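Side-chain contacts in lipid binding hydrolase (Escherichia coli, PDB 2IF6), which is of unproven function but is probably a hydrolase of the permuted papain-like amidase (C92) family: residues 46-49 / 53-56; 88-93 / 121-126; 135-140 / 160-165. One frame throughout, in Å; residues are numbered along the deposited sequence. Where two conformers were deposited one is given.

Followed from the N terminus, the chain makes its three contacts in series, each closing before the next opens, so none nests in or crosses another. Contact 1 (46-49 with 53-56) closes a hairpin turn at the edge of the main antiparallel sheet. Contact 2 (88-93 with 121-126) closes a loop of 27 residues and brings the C-terminal ends of helices 81-91 and 112-124 together. Contact 3 (135-140 with 160-165) shuts a loop carrying helix 142-152 and sets the segment after strand 132-133 beside its sheet partner 161-162 and the start of helix 165-169. Contacts 1 and 2 touch, Phe47 CE1 lying 3.2 Å from Ala91 O; contact 3 lies across the chain's centre from contact 1.

Contact 1: 46-49 / 53-56; sequences VFEA and VKYT
Strands 46-49 and 53-56 run antiparallel, their axes 4.7 Å apart at closest approach, as the arms of a beta hairpin. Val46 with Thr56 and Glu48 with Lys54 are the hydrogen-bonded pairs, joined by four N-H to O=C bonds; Phe47 with Tyr55 and Ala49 with Val53 are non-hydrogen-bonded pairs. On the face of Glu48 and Thr56, the threonine hydroxyl donates to Glu48 OE2, with OG1 2.6 Å away on the anti side, 17° out of the carboxylate plane. Glu48 CG stands between the backbone N and the carbonyl carbon (chi1 54°), and the extended chain carries OE2 diagonally across to Thr56. OE1 is hydrogen-bonded to His33 NE2; together with Cys112 this suggests a Cys-His-Glu triad, in which Thr56 would be a second-shell residue orienting the carboxylate. On the opposite face, Val53 CG1 presses obliquely on the Phe47 ring, 3.3 Å from CE1, while its CG2 lies 3.7 Å from Ala49 CB. Tyr55 CE1 approaches the same ring at CD1. Strand 53-57 is outermost in the six-stranded sheet within this chain, and 43-49 joins it to 33-40; Val115 and Val119 of helix 112-124 cover Phe47, and Trp61 of helix 58-63 packs on Val46 and Thr56.

Contact 2: 88-93 / 121-126; sequences AQTAKR and QNALGM
Thr90 and Ala123 bring the two helical backbones together, their CA atoms 5.8 Å apart, near the C-terminal ends of helix 81-91 and helix 112-124. Small side chains, threonine and alanine, meet at this point. The threonine turns both branches to the other helix. OG1 reaches Ala123 CB at 3.2 Å, and the threonine's own CB follows at 3.7 Å. This is van der Waals packing: the polar need of OG1 is met within its own helix, by a hydrogen bond with the carbonyl oxygen of Lys86. Chi1 of -61° sets OG1 anti to the carbonyl carbon and beside the backbone N, a position from which it can bond back to Lys86 O. CG2 in turn comes within 4.0 Å of Asn122 CB, the two side chains crossing at about a right angle. Arg93 adds a looser fringe. Its chain bends at chi3, and NH1 comes to 4.2 Å from Asn122 CB, which lies at the edge of the guanidinium and near its plane. The guanidinium and amide planes stand 87° apart. Asn122 ND2 bonds to the carbonyl oxygen of Lys118, one turn back. Leu87 of helix 81-91 also rests on Ala123 and, with Gln83 and Lys86, on Leu124, extending the seam between the two helices, while Tyr94, in the loop after helix 81-91, touches Asn122. Phe47 of the hairpin strand 43-49 reaches Ala91.

Contact 3: 135-140 / 160-165; sequences KEFDLS and ETVVSP
Phe137 carries the contact by reaching from its loop to Val162 and Ser164, and its side chain can be followed outward. CB points toward 160-165 from a backbone that is still distant, Phe137 CA lying 9.4 Å from Val162 CA. CG lies anti to the carbonyl carbon (chi1 -70°), which directs the ring to 160-165, and the touching is done by the far end of the ring. On one flank CE2 comes to 3.8 Å from Val162 CB and a little farther from its CG1. On the other, CE1 lies 3.9 Å from Ser164 CB and 4.0 Å from Ser164 OG. CZ, at the tip, spans both partners, with Val162 CG1 at 4.0 Å. The ring thus straddles two alternate residues, both of which direct CB toward it; the CB of the intervening Val163 points away, and its side chain touches Trp117 of helix 112-124. Thr27 of helix 20-27 touches both Phe137 and Ser164. Val162 is backbone hydrogen-bonded to Gln132, which places the loop of Phe137 beside the small sheet of strands 132-133 and 161-162. The next residue along the chain, Asp138, accepts at OD1 from Ser140 N in an Asx turn and also from Ser140 OG, while OD2 bonds to His28 NE2. Ser164 is the N-cap residue of helix 165-169, its OG bonding to Ala167 N. The chemistry is therefore divided: dispersion between ring and aliphatic carbons joins the two segments, Asp138 OD1 and Ser140 bond within the loop, and the hydroxyl of Ser164 is engaged at the helix start while its CB lies against the ring.

Contact 1: 46-49 / 53-56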
loop_
_atom_site.group_PDB
_atom_site.type_symbol
_atom_site.label_atom_id
_atom_site.label_comp_id
_atom_site.label_asym_id
_atom_site.label_seq_id
_atom_site.Cartn_x
_atom_site.Cartn_y
_atom_site.Cartn_z
ATOM N N VAL A 46 3.454 11.428 -2.603
ATOM C CA VAL A 46 2.980 10.074 -2.375
ATOM C C VAL A 46 1.657 10.152 -1.585
ATOM O O VAL A 46 1.621 10.626 -0.424
ATOM C CB VAL A 46 4.044 9.179 -1.636
ATOM C CG1 VAL A 46 3.464 7.771 -1.350
ATOM C CG2 VAL A 46 5.341 9.096 -2.451
ATOM N N PHE A 47 0.574 9.698 -2.228
ATOM C CA PHE A 47 -0.741 9.559 -1.596
ATOM C C PHE A 47 -0.704 8.271 -0.783
ATOM O O PHE A 47 -0.467 7.195 -1.358
ATOM C CB PHE A 47 -1.780 9.405 -2.725
ATOM C CG PHE A 47 -3.160 9.015 -2.272
ATOM C CD1 PHE A 47 -4.051 9.990 -1.803
ATOM C CD2 PHE A 47 -3.601 7.679 -2.369
ATOM C CE1 PHE A 47 -5.367 9.673 -1.421
ATOM C CE2 PHE A 47 -4.937 7.338 -1.965
ATOM C CZ PHE A 47 -5.812 8.348 -1.496
ATOM N N GLU A 48 -0.909 8.370 0.538
ATOM C CA GLU A 48 -0.769 7.188 1.408
ATOM C C GLU A 48 -1.724 7.233 2.590
ATOM O O GLU A 48 -2.075 8.316 3.049
ATOM C CB GLU A 48 0.663 7.103 1.940
ATOM C CG GLU A 48 1.097 8.425 2.636
ATOM C CD GLU A 48 2.401 8.301 3.388
ATOM O OE1 GLU A 48 2.886 7.168 3.599
ATOM O OE2 GLU A 48 2.939 9.343 3.814
ATOM N N ALA A 49 -2.138 6.062 3.063
ATOM C CA ALA A 49 -2.998 5.956 4.252
ATOM C C ALA A 49 -2.075 5.723 5.425
ATOM O O ALA A 49 -1.580 4.619 5.609
ATOM C CB ALA A 49 -3.977 4.818 4.097
ATOM N N VAL A 53 -5.294 9.557 5.627
ATOM C CA VAL A 53 -4.914 9.490 4.210
ATOM C C VAL A 53 -4.513 10.908 3.811
ATOM O O VAL A 53 -5.208 11.895 4.125
ATOM C CB VAL A 53 -6.057 8.972 3.314
ATOM C CG1 VAL A 53 -5.638 9.033 1.821
ATOM C CG2 VAL A 53 -6.534 7.512 3.752
ATOM N N LYS A 54 -3.385 11.022 3.124
ATOM C CA LYS A 54 -2.740 12.321 2.907
ATOM C C LYS A 54 -1.724 12.239 1.770
ATOM O O LYS A 54 -1.333 11.138 1.334
ATOM C CB LYS A 54 -1.984 12.747 4.177
ATOM C CG LYS A 54 -0.703 11.901 4.400
ATOM C CD LYS A 54 -0.033 12.147 5.744
ATOM C CE LYS A 54 0.929 13.320 5.657
ATOM N NZ LYS A 54 1.458 13.695 7.021
ATOM N N TYR A 55 -1.286 13.403 1.323
ATOM C CA TYR A 55 -0.139 13.535 0.410
ATOM C C TYR A 55 1.143 13.885 1.160
ATOM O O TYR A 55 1.153 14.776 2.022
ATOM C CB TYR A 55 -0.365 14.672 -0.572
ATOM C CG TYR A 55 -1.638 14.635 -1.368
ATOM C CD1 TYR A 55 -1.841 13.676 -2.367
ATOM C CD2 TYR A 55 -2.621 15.605 -1.165
ATOM C CE1 TYR A 55 -2.994 13.685 -3.136
ATOM C CE2 TYR A 55 -3.774 15.618 -1.898
ATOM C CZ TYR A 55 -3.960 14.665 -2.888
ATOM O OH TYR A 55 -5.126 14.705 -3.591
ATOM N N THR A 56 2.227 13.219 0.797
ATOM C CA THR A 56 3.530 13.446 1.382
ATOM C C THR A 56 4.552 13.695 0.277
ATOM O O THR A 56 4.583 12.939 -0.684
ATOM C CB THR A 56 3.984 12.164 2.135
ATOM O OG1 THR A 56 3.026 11.872 3.154
ATOM C CG2 THR A 56 5.336 12.344 2.758
#

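Contact 2: 88-93 / 121-126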
loop_
_atom_site.group_PDB
_atom_site.type_symbol
_atom_site.label_atom_id
_atom_site.label_comp_id
_atom_site.label_asym_id
_atom_site.label_seq_id
_atom_site.Cartn_x
_atom_site.Cartn_y
_atom_site.Cartn_z
ATOM N N ALA A 88 -6.024 10.498 -9.838
ATOM C CA ALA A 88 -5.875 11.692 -9.000
ATOM C C ALA A 88 -7.211 12.151 -8.386
ATOM O O ALA A 88 -7.272 12.455 -7.191
ATOM C CB ALA A 88 -5.206 12.808 -9.789
ATOM N N GLN A 89 -8.265 12.195 -9.212
ATOM C CA GLN A 89 -9.636 12.598 -8.835
ATOM C C GLN A 89 -10.248 11.704 -7.759
ATOM O O GLN A 89 -10.847 12.161 -6.781
ATOM C CB GLN A 89 -10.522 12.512 -10.089
ATOM C CG GLN A 89 -11.888 13.189 -10.025
ATOM C CD GLN A 89 -12.605 13.222 -11.392
ATOM O OE1 GLN A 89 -12.597 12.236 -12.156
ATOM N NE2 GLN A 89 -13.250 14.355 -11.689
ATOM N N THR A 90 -10.148 10.405 -7.996
ATOM C CA THR A 90 -10.651 9.414 -7.056
ATOM C C THR A 90 -9.903 9.451 -5.744
ATOM O O THR A 90 -10.517 9.329 -4.698
ATOM C CB THR A 90 -10.550 8.005 -7.670
ATOM O OG1 THR A 90 -11.354 7.969 -8.842
ATOM C CG2 THR A 90 -11.054 6.933 -6.705
ATOM N N ALA A 91 -8.573 9.622 -5.797
ATOM C CA ALA A 91 -7.771 9.650 -4.578
ATOM C C ALA A 91 -8.336 10.699 -3.615
ATOM O O ALA A 91 -8.304 10.508 -2.395
ATOM C CB ALA A 91 -6.329 9.936 -4.878
ATOM N N LYS A 92 -8.849 11.801 -4.171
ATOM C CA LYS A 92 -9.349 12.916 -3.349
ATOM C C LYS A 92 -10.473 12.516 -2.403
ATOM O O LYS A 92 -10.612 13.096 -1.351
ATOM C CB LYS A 92 -9.835 14.070 -4.228
ATOM C CG LYS A 92 -8.726 14.799 -4.940
ATOM C CD LYS A 92 -9.296 15.956 -5.774
ATOM C CE LYS A 92 -8.147 16.715 -6.443
ATOM N NZ LYS A 92 -8.603 17.787 -7.408
ATOM N N ARG A 93 -11.261 11.522 -2.782
ATOM C CA ARG A 93 -12.425 11.082 -2.007
ATOM C C ARG A 93 -12.045 10.394 -0.695
ATOM O O ARG A 93 -12.876 10.269 0.186
ATOM C CB ARG A 93 -13.315 10.151 -2.845
ATOM C CG ARG A 93 -13.724 10.726 -4.223
ATOM C CD ARG A 93 -14.459 9.697 -5.094
ATOM N NE ARG A 93 -15.540 9.018 -4.379
ATOM C CZ ARG A 93 -15.796 7.711 -4.485
ATOM N NH1 ARG A 93 -15.050 6.935 -5.280
ATOM N NH2 ARG A 93 -16.795 7.166 -3.789
ATOM N N GLN A 121 -9.455 0.611 -8.361
ATOM C CA GLN A 121 -10.676 -0.106 -8.689
ATOM C C GLN A 121 -11.738 0.920 -9.023
ATOM O O GLN A 121 -12.436 0.798 -10.013
ATOM C CB GLN A 121 -11.090 -1.013 -7.526
ATOM C CG GLN A 121 -12.630 -1.258 -7.344
ATOM C CD GLN A 121 -13.286 -1.960 -8.508
ATOM O OE1 GLN A 121 -14.480 -1.735 -8.793
ATOM N NE2 GLN A 121 -12.533 -2.812 -9.193
ATOM N N ASN A 122 -11.848 1.950 -8.196
ATOM C CA ASN A 122 -12.913 2.917 -8.387
ATOM C C ASN A 122 -12.674 3.904 -9.520
ATOM O O ASN A 122 -13.620 4.336 -10.162
ATOM C CB ASN A 122 -13.261 3.602 -7.072
ATOM C CG ASN A 122 -14.068 2.683 -6.159
ATOM O OD1 ASN A 122 -15.181 2.277 -6.510
ATOM N ND2 ASN A 122 -13.490 2.295 -5.029
ATOM N N ALA A 123 -11.414 4.201 -9.813
ATOM C CA ALA A 123 -11.097 5.121 -10.899
ATOM C C ALA A 123 -11.078 4.455 -12.293
ATOM O O ALA A 123 -11.621 5.017 -13.263
ATOM C CB ALA A 123 -9.788 5.847 -10.634
ATOM N N LEU A 124 -10.442 3.292 -12.403
ATOM C CA LEU A 124 -10.176 2.668 -13.707
ATOM C C LEU A 124 -10.859 1.302 -13.865
ATOM O O LEU A 124 -10.761 0.690 -14.929
ATOM C CB LEU A 124 -8.646 2.502 -13.913
ATOM C CG LEU A 124 -7.753 3.742 -13.706
ATOM C CD1 LEU A 124 -6.313 3.428 -14.018
ATOM C CD2 LEU A 124 -8.280 4.923 -14.598
ATOM N N GLY A 125 -11.505 0.825 -12.806
ATOM C CA GLY A 125 -12.061 -0.538 -12.766
ATOM C C GLY A 125 -11.015 -1.631 -12.900
ATOM O O GLY A 125 -11.316 -2.720 -13.397
ATOM N N MET A 126 -9.785 -1.364 -12.458
ATOM C CA MET A 126 -8.723 -2.368 -12.436
ATOM C C MET A 126 -8.629 -2.953 -11.030
ATOM O O MET A 126 -8.666 -2.211 -10.050
ATOM C CB MET A 126 -7.352 -1.755 -12.792
ATOM C CG MET A 126 -7.231 -1.116 -14.185
ATOM S SD MET A 126 -5.574 -0.422 -14.544
ATOM C CE MET A 126 -4.507 -1.537 -13.675
#

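Contact 3: 135-140 / 160-165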
loop_
_atom_site.group_PDB
_atom_site.type_symbol
_atom_site.label_atom_id
_atom_site.label_comp_id
_atom_site.label_asym_id
_atom_site.label_seq_id
_atom_site.Cartn_x
_atom_site.Cartn_y
_atom_site.Cartn_z
ATOM N N LYS A 135 -7.296 -15.041 7.637
ATOM C CA LYS A 135 -6.843 -16.369 8.082
ATOM C C LYS A 135 -5.957 -17.094 7.068
ATOM O O LYS A 135 -5.272 -18.047 7.435
ATOM C CB LYS A 135 -8.037 -17.262 8.466
ATOM C CG LYS A 135 -8.905 -17.680 7.319
ATOM C CD LYS A 135 -10.212 -18.315 7.830
ATOM C CE LYS A 135 -10.969 -18.918 6.703
ATOM N NZ LYS A 135 -12.293 -19.494 7.122
ATOM N N GLU A 136 -5.983 -16.648 5.811
ATOM C CA GLU A 136 -5.206 -17.268 4.715
ATOM C C GLU A 136 -3.746 -16.787 4.634
ATOM O O GLU A 136 -2.899 -17.364 3.912
ATOM C CB GLU A 136 -5.999 -17.132 3.385
ATOM C CG GLU A 136 -7.273 -17.965 3.481
ATOM C CD GLU A 136 -8.341 -17.657 2.439
ATOM O OE1 GLU A 136 -9.282 -18.490 2.319
ATOM O OE2 GLU A 136 -8.246 -16.615 1.743
ATOM N N PHE A 137 -3.431 -15.758 5.408
ATOM C CA PHE A 137 -2.045 -15.321 5.524
ATOM C C PHE A 137 -1.316 -16.316 6.389
ATOM O O PHE A 137 -1.939 -17.291 6.857
ATOM C CB PHE A 137 -1.979 -13.866 6.005
ATOM C CG PHE A 137 -2.460 -12.897 4.959
ATOM C CD1 PHE A 137 -1.594 -12.416 3.991
ATOM C CD2 PHE A 137 -3.800 -12.529 4.894
ATOM C CE1 PHE A 137 -2.048 -11.533 2.994
ATOM C CE2 PHE A 137 -4.260 -11.649 3.901
ATOM C CZ PHE A 137 -3.394 -11.152 2.959
ATOM N N ASP A 138 -0.015 -16.111 6.563
ATOM C CA ASP A 138 0.806 -17.001 7.367
ATOM C C ASP A 138 0.881 -16.443 8.782
ATOM O O ASP A 138 1.599 -15.482 9.045
ATOM C CB ASP A 138 2.193 -17.145 6.761
ATOM C CG ASP A 138 3.055 -18.192 7.479
ATOM O OD1 ASP A 138 2.634 -18.748 8.537
ATOM O OD2 ASP A 138 4.166 -18.455 6.978
ATOM N N LEU A 139 0.129 -17.059 9.681
ATOM C CA LEU A 139 -0.043 -16.552 11.045
ATOM C C LEU A 139 0.643 -17.477 12.042
ATOM O O LEU A 139 0.506 -17.321 13.261
ATOM C CB LEU A 139 -1.536 -16.383 11.374
ATOM C CG LEU A 139 -2.387 -15.533 10.419
ATOM C CD1 LEU A 139 -3.788 -15.389 10.958
ATOM C CD2 LEU A 139 -1.802 -14.134 10.133
ATOM N N SER A 140 1.431 -18.403 11.502
ATOM C CA SER A 140 2.111 -19.395 12.289
ATOM C C SER A 140 3.256 -18.823 13.133
ATOM O O SER A 140 3.452 -19.273 14.244
ATOM C CB SER A 140 2.571 -20.553 11.412
ATOM O OG SER A 140 3.652 -20.166 10.606
ATOM N N GLU A 160 -12.067 -11.597 7.533
ATOM C CA GLU A 160 -12.000 -10.304 6.855
ATOM C C GLU A 160 -11.272 -10.439 5.501
ATOM O O GLU A 160 -10.205 -11.037 5.427
ATOM C CB GLU A 160 -11.267 -9.277 7.724
ATOM C CG GLU A 160 -11.418 -7.832 7.211
ATOM C CD GLU A 160 -12.790 -7.237 7.529
ATOM O OE1 GLU A 160 -13.290 -7.504 8.646
ATOM O OE2 GLU A 160 -13.384 -6.505 6.683
ATOM N N THR A 161 -11.871 -9.876 4.454
ATOM C CA THR A 161 -11.206 -9.693 3.153
ATOM C C THR A 161 -10.062 -8.687 3.285
ATOM O O THR A 161 -10.315 -7.531 3.647
ATOM C CB THR A 161 -12.226 -9.084 2.162
ATOM O OG1 THR A 161 -13.293 -10.018 1.959
ATOM C CG2 THR A 161 -11.564 -8.731 0.792
ATOM N N VAL A 162 -8.825 -9.094 2.973
ATOM C CA VAL A 162 -7.672 -8.192 3.066
ATOM C C VAL A 162 -6.882 -8.113 1.754
ATOM O O VAL A 162 -6.844 -9.092 0.992
ATOM C CB VAL A 162 -6.699 -8.683 4.166
ATOM C CG1 VAL A 162 -5.400 -7.874 4.137
ATOM C CG2 VAL A 162 -7.353 -8.572 5.552
ATOM N N VAL A 163 -6.225 -6.971 1.517
ATOM C CA VAL A 163 -5.271 -6.859 0.390
ATOM C C VAL A 163 -3.933 -6.434 0.968
ATOM O O VAL A 163 -3.842 -5.370 1.586
ATOM C CB VAL A 163 -5.714 -5.804 -0.654
ATOM C CG1 VAL A 163 -4.624 -5.622 -1.741
ATOM C CG2 VAL A 163 -6.999 -6.234 -1.292
ATOM N N SER A 164 -2.895 -7.229 0.765
ATOM C CA SER A 164 -1.576 -6.865 1.307
ATOM C C SER A 164 -0.758 -5.987 0.327
ATOM O O SER A 164 -1.093 -5.895 -0.872
ATOM C CB SER A 164 -0.804 -8.122 1.660
ATOM O OG SER A 164 -0.493 -8.858 0.483
ATOM N N PRO A 165 0.309 -5.337 0.830
ATOM C CA PRO A 165 1.231 -4.689 -0.092
ATOM C C PRO A 165 1.818 -5.691 -1.086
ATOM O O PRO A 165 1.882 -5.374 -2.273
ATOM C CB PRO A 165 2.321 -4.115 0.823
ATOM C CG PRO A 165 1.611 -3.934 2.134
ATOM C CD PRO A 165 0.665 -5.091 2.243
#